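PDB 1KA2: M32 carboxypeptidase from Pyrococcus furiosus, which removes amino acids one at a time from the C-terminus of peptides with broad specificity, as a homodimeric, cobalt-dependent metallocarboxypeptidase of family M32. Local coordinates for residues L433-F444 and P455-K463. Residues are numbered along the deposited sequence; the frame is centred on the assembly and turned at random.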
# COMPACT_ATOMS: atom_id res chain seq x y z
N LEU A 433 -31.78 -10.88 -11.50
CA LEU A 433 -30.90 -10.55 -12.61
C LEU A 433 -30.69 -11.73 -13.53
O LEU A 433 -30.55 -11.56 -14.74
CB LEU A 433 -29.55 -10.04 -12.09
CG LEU A 433 -29.62 -8.67 -11.41
CD1 LEU A 433 -28.24 -8.21 -10.93
CD2 LEU A 433 -30.21 -7.68 -12.42
N TYR A 434 -30.63 -12.93 -12.95
CA TYR A 434 -30.42 -14.14 -13.74
C TYR A 434 -31.50 -14.34 -14.79
O TYR A 434 -31.19 -14.65 -15.94
CB TYR A 434 -30.37 -15.38 -12.83
CG TYR A 434 -30.58 -16.67 -13.60
CD1 TYR A 434 -29.67 -17.09 -14.58
CD2 TYR A 434 -31.72 -17.46 -13.38
CE1 TYR A 434 -29.89 -18.26 -15.33
CE2 TYR A 434 -31.95 -18.62 -14.12
CZ TYR A 434 -31.03 -19.01 -15.09
OH TYR A 434 -31.26 -20.17 -15.80
N TYR A 435 -32.75 -14.16 -14.40
CA TYR A 435 -33.87 -14.33 -15.32
C TYR A 435 -33.94 -13.24 -16.37
O TYR A 435 -34.38 -13.48 -17.49
CB TYR A 435 -35.19 -14.44 -14.55
CG TYR A 435 -35.31 -15.76 -13.81
CD1 TYR A 435 -35.37 -15.80 -12.42
CD2 TYR A 435 -35.28 -16.96 -14.51
CE1 TYR A 435 -35.38 -17.02 -11.74
CE2 TYR A 435 -35.29 -18.19 -13.84
CZ TYR A 435 -35.34 -18.21 -12.45
OH TYR A 435 -35.29 -19.42 -11.79
N HIS A 436 -33.50 -12.04 -16.02
CA HIS A 436 -33.51 -10.94 -16.97
C HIS A 436 -32.41 -11.14 -18.02
O HIS A 436 -32.59 -10.78 -19.19
CB HIS A 436 -33.33 -9.62 -16.24
CG HIS A 436 -34.58 -9.12 -15.60
ND1 HIS A 436 -35.59 -8.50 -16.31
CD2 HIS A 436 -35.03 -9.22 -14.32
CE1 HIS A 436 -36.60 -8.23 -15.50
NE2 HIS A 436 -36.28 -8.66 -14.28
N ILE A 437 -31.29 -11.73 -17.62
CA ILE A 437 -30.22 -11.96 -18.57
C ILE A 437 -30.55 -13.23 -19.36
O ILE A 437 -30.21 -13.35 -20.53
CB ILE A 437 -28.83 -12.12 -17.88
CG1 ILE A 437 -27.73 -12.20 -18.94
CG2 ILE A 437 -28.80 -13.36 -17.01
CD1 ILE A 437 -26.33 -12.24 -18.39
N LYS A 438 -31.24 -14.15 -18.70
CA LYS A 438 -31.64 -15.41 -19.31
C LYS A 438 -32.55 -15.12 -20.51
O LYS A 438 -32.71 -15.95 -21.40
CB LYS A 438 -32.37 -16.28 -18.28
CG LYS A 438 -32.67 -17.68 -18.74
CD LYS A 438 -31.40 -18.46 -19.03
CE LYS A 438 -31.74 -19.87 -19.46
NZ LYS A 438 -30.54 -20.66 -19.82
N LYS A 439 -33.12 -13.91 -20.51
CA LYS A 439 -34.00 -13.45 -21.57
C LYS A 439 -33.22 -12.92 -22.77
O LYS A 439 -33.52 -13.25 -23.91
CB LYS A 439 -34.94 -12.37 -21.04
CG LYS A 439 -35.63 -11.55 -22.12
CD LYS A 439 -36.70 -10.62 -21.55
CE LYS A 439 -36.12 -9.57 -20.62
NZ LYS A 439 -37.19 -8.74 -19.98
N ASP A 440 -32.21 -12.08 -22.51
CA ASP A 440 -31.41 -11.52 -23.59
C ASP A 440 -30.35 -12.50 -24.08
O ASP A 440 -29.84 -12.36 -25.18
CB ASP A 440 -30.73 -10.23 -23.15
CG ASP A 440 -31.72 -9.17 -22.73
OD1 ASP A 440 -32.78 -9.09 -23.38
OD2 ASP A 440 -31.44 -8.43 -21.77
N ILE A 441 -30.02 -13.48 -23.24
CA ILE A 441 -29.02 -14.49 -23.57
C ILE A 441 -29.53 -15.87 -23.16
O ILE A 441 -29.07 -16.45 -22.18
CB ILE A 441 -27.70 -14.21 -22.82
CG1 ILE A 441 -27.30 -12.74 -22.99
CG2 ILE A 441 -26.60 -15.12 -23.35
CD1 ILE A 441 -26.06 -12.35 -22.20
N PRO A 442 -30.49 -16.42 -23.92
CA PRO A 442 -31.05 -17.73 -23.61
C PRO A 442 -30.05 -18.88 -23.61
O PRO A 442 -30.33 -19.95 -23.09
CB PRO A 442 -32.15 -17.90 -24.66
CG PRO A 442 -31.66 -17.08 -25.81
CD PRO A 442 -31.12 -15.85 -25.13
N ASP A 443 -28.88 -18.65 -24.20
CA ASP A 443 -27.84 -19.68 -24.23
C ASP A 443 -26.81 -19.38 -23.13
O ASP A 443 -25.62 -19.65 -23.27
CB ASP A 443 -27.17 -19.70 -25.61
CG ASP A 443 -26.45 -18.41 -25.93
OD1 ASP A 443 -26.94 -17.33 -25.52
OD2 ASP A 443 -25.41 -18.46 -26.61
N PHE A 444 -27.32 -18.81 -22.04
CA PHE A 444 -26.53 -18.45 -20.87
C PHE A 444 -25.69 -19.63 -20.40
O PHE A 444 -24.46 -19.54 -20.34
CB PHE A 444 -27.48 -17.99 -19.74
CG PHE A 444 -26.77 -17.54 -18.49
CD1 PHE A 444 -26.30 -16.23 -18.37
CD2 PHE A 444 -26.57 -18.42 -17.43
CE1 PHE A 444 -25.63 -15.81 -17.21
CE2 PHE A 444 -25.91 -18.02 -16.26
CZ PHE A 444 -25.44 -16.71 -16.15
N PRO A 455 -20.02 -11.83 -23.30
CA PRO A 455 -21.38 -11.29 -23.44
C PRO A 455 -22.09 -11.08 -22.10
O PRO A 455 -22.88 -10.14 -21.94
CB PRO A 455 -22.09 -12.30 -24.35
CG PRO A 455 -21.29 -13.58 -24.16
CD PRO A 455 -19.87 -13.07 -24.09
N ILE A 456 -21.80 -11.95 -21.14
CA ILE A 456 -22.40 -11.86 -19.81
C ILE A 456 -21.79 -10.70 -19.03
O ILE A 456 -22.49 -10.03 -18.27
CB ILE A 456 -22.19 -13.16 -19.02
CG1 ILE A 456 -23.03 -14.27 -19.66
CG2 ILE A 456 -22.53 -12.95 -17.53
CD1 ILE A 456 -22.79 -15.63 -19.08
N LYS A 457 -20.50 -10.48 -19.23
CA LYS A 457 -19.81 -9.38 -18.56
C LYS A 457 -20.33 -8.07 -19.13
O LYS A 457 -20.55 -7.10 -18.40
CB LYS A 457 -18.29 -9.50 -18.76
CG LYS A 457 -17.65 -10.66 -17.99
CD LYS A 457 -16.32 -11.07 -18.59
CE LYS A 457 -15.28 -9.97 -18.50
NZ LYS A 457 -13.98 -10.38 -19.12
N ALA A 458 -20.53 -8.04 -20.44
CA ALA A 458 -21.01 -6.83 -21.11
C ALA A 458 -22.47 -6.52 -20.76
O ALA A 458 -22.86 -5.36 -20.66
CB ALA A 458 -20.85 -6.99 -22.63
N TRP A 459 -23.27 -7.56 -20.57
CA TRP A 459 -24.68 -7.37 -20.22
C TRP A 459 -24.74 -6.70 -18.85
O TRP A 459 -25.50 -5.76 -18.65
CB TRP A 459 -25.41 -8.72 -20.16
CG TRP A 459 -26.90 -8.60 -19.99
CD1 TRP A 459 -27.84 -8.62 -20.98
CD2 TRP A 459 -27.61 -8.47 -18.75
NE1 TRP A 459 -29.10 -8.52 -20.43
CE2 TRP A 459 -28.99 -8.43 -19.07
CE3 TRP A 459 -27.23 -8.39 -17.41
CZ2 TRP A 459 -29.98 -8.31 -18.09
CZ3 TRP A 459 -28.22 -8.27 -16.43
CH2 TRP A 459 -29.58 -8.23 -16.78
N LEU A 460 -23.91 -7.18 -17.92
CA LEU A 460 -23.85 -6.61 -16.58
C LEU A 460 -23.39 -5.16 -16.64
O LEU A 460 -23.90 -4.31 -15.92
CB LEU A 460 -22.91 -7.43 -15.69
CG LEU A 460 -23.42 -8.53 -14.74
CD1 LEU A 460 -24.94 -8.48 -14.58
CD2 LEU A 460 -23.01 -9.87 -15.25
N ARG A 461 -22.43 -4.86 -17.51
CA ARG A 461 -21.91 -3.50 -17.64
C ARG A 461 -23.00 -2.51 -18.03
O ARG A 461 -23.23 -1.52 -17.33
CB ARG A 461 -20.78 -3.45 -18.68
CG ARG A 461 -20.17 -2.08 -18.88
CD ARG A 461 -18.79 -2.21 -19.50
NE ARG A 461 -17.90 -1.14 -19.05
CZ ARG A 461 -16.57 -1.20 -19.09
NH1 ARG A 461 -15.96 -2.29 -19.56
NH2 ARG A 461 -15.84 -0.18 -18.65
N GLU A 462 -23.66 -2.79 -19.14
CA GLU A 462 -24.72 -1.92 -19.65
C GLU A 462 -25.89 -1.77 -18.69
O GLU A 462 -26.43 -0.67 -18.54
CB GLU A 462 -25.26 -2.45 -20.98
CG GLU A 462 -24.66 -1.78 -22.20
CD GLU A 462 -24.92 -0.29 -22.22
OE1 GLU A 462 -26.10 0.12 -22.14
OE2 GLU A 462 -23.94 0.47 -22.33
N LYS A 463 -26.29 -2.87 -18.06
CA LYS A 463 -27.43 -2.81 -17.15
C LYS A 463 -27.12 -2.23 -15.77
O LYS A 463 -27.87 -1.40 -15.26
CB LYS A 463 -28.04 -4.21 -16.99
CG LYS A 463 -28.66 -4.78 -18.25
CD LYS A 463 -29.77 -3.88 -18.78
CE LYS A 463 -30.65 -4.58 -19.82
NZ LYS A 463 -29.93 -4.89 -21.09
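The helical segments 433-440 and 455-463 pass with their axes 11.2 Å apart and their directions 116° from each other, with Ile437 and Trp459 the nearest pair, their CA atoms 7.4 Å apart. The Trp459 indole bridges this gap, its CG anti to the backbone N (chi1 -172°), which carries the ring across to helix 433-440. Ile437 sits over one face: its CB stands 3.8 Å from the centroid of the six-membered ring, nearly on the ring normal, a CH-pi contact, while CG1 reaches CD2 of Trp459. Against the opposite face rests CG of Lys463, one turn further along the same helix, so the indole is sandwiched between aliphatic groups. At its edge, NE1 of Trp459 donates an almost straight hydrogen bond (176°) of 2.7 Å to the anti lone pair of Asp440 OD2, in the ring plane; together with the two covered faces, this bond holds the indole in its rotation. The same oxygen forms a long salt bridge, 3.9 Å, with Lys463 NZ. With an alanine at Trp459 the indole N-H and both ring faces are gone, which is likely to leave Asp440 OD2 with just the long contact to Lys463 within this pair and to open a gap beside Ile437. Toward the loop, Ile441 CD1 packs 4.2 Å from Trp459 CB, and Ile456 CD1 meets the Phe444 ring obliquely, 3.4 Å from CE1, while Ile456 CG2 meets Ile437 CD1. The short helix 444-450 lies between the two in sequence, and its Lys447 touches Ile441 and Pro455. Helix 473-481 adds Ile481 against Leu433, His436 and Trp459, and helix 295-309, which supplies the metal ligand Glu299, packs Gln301 on Leu433 and Leu460, and Phe304 on Phe444.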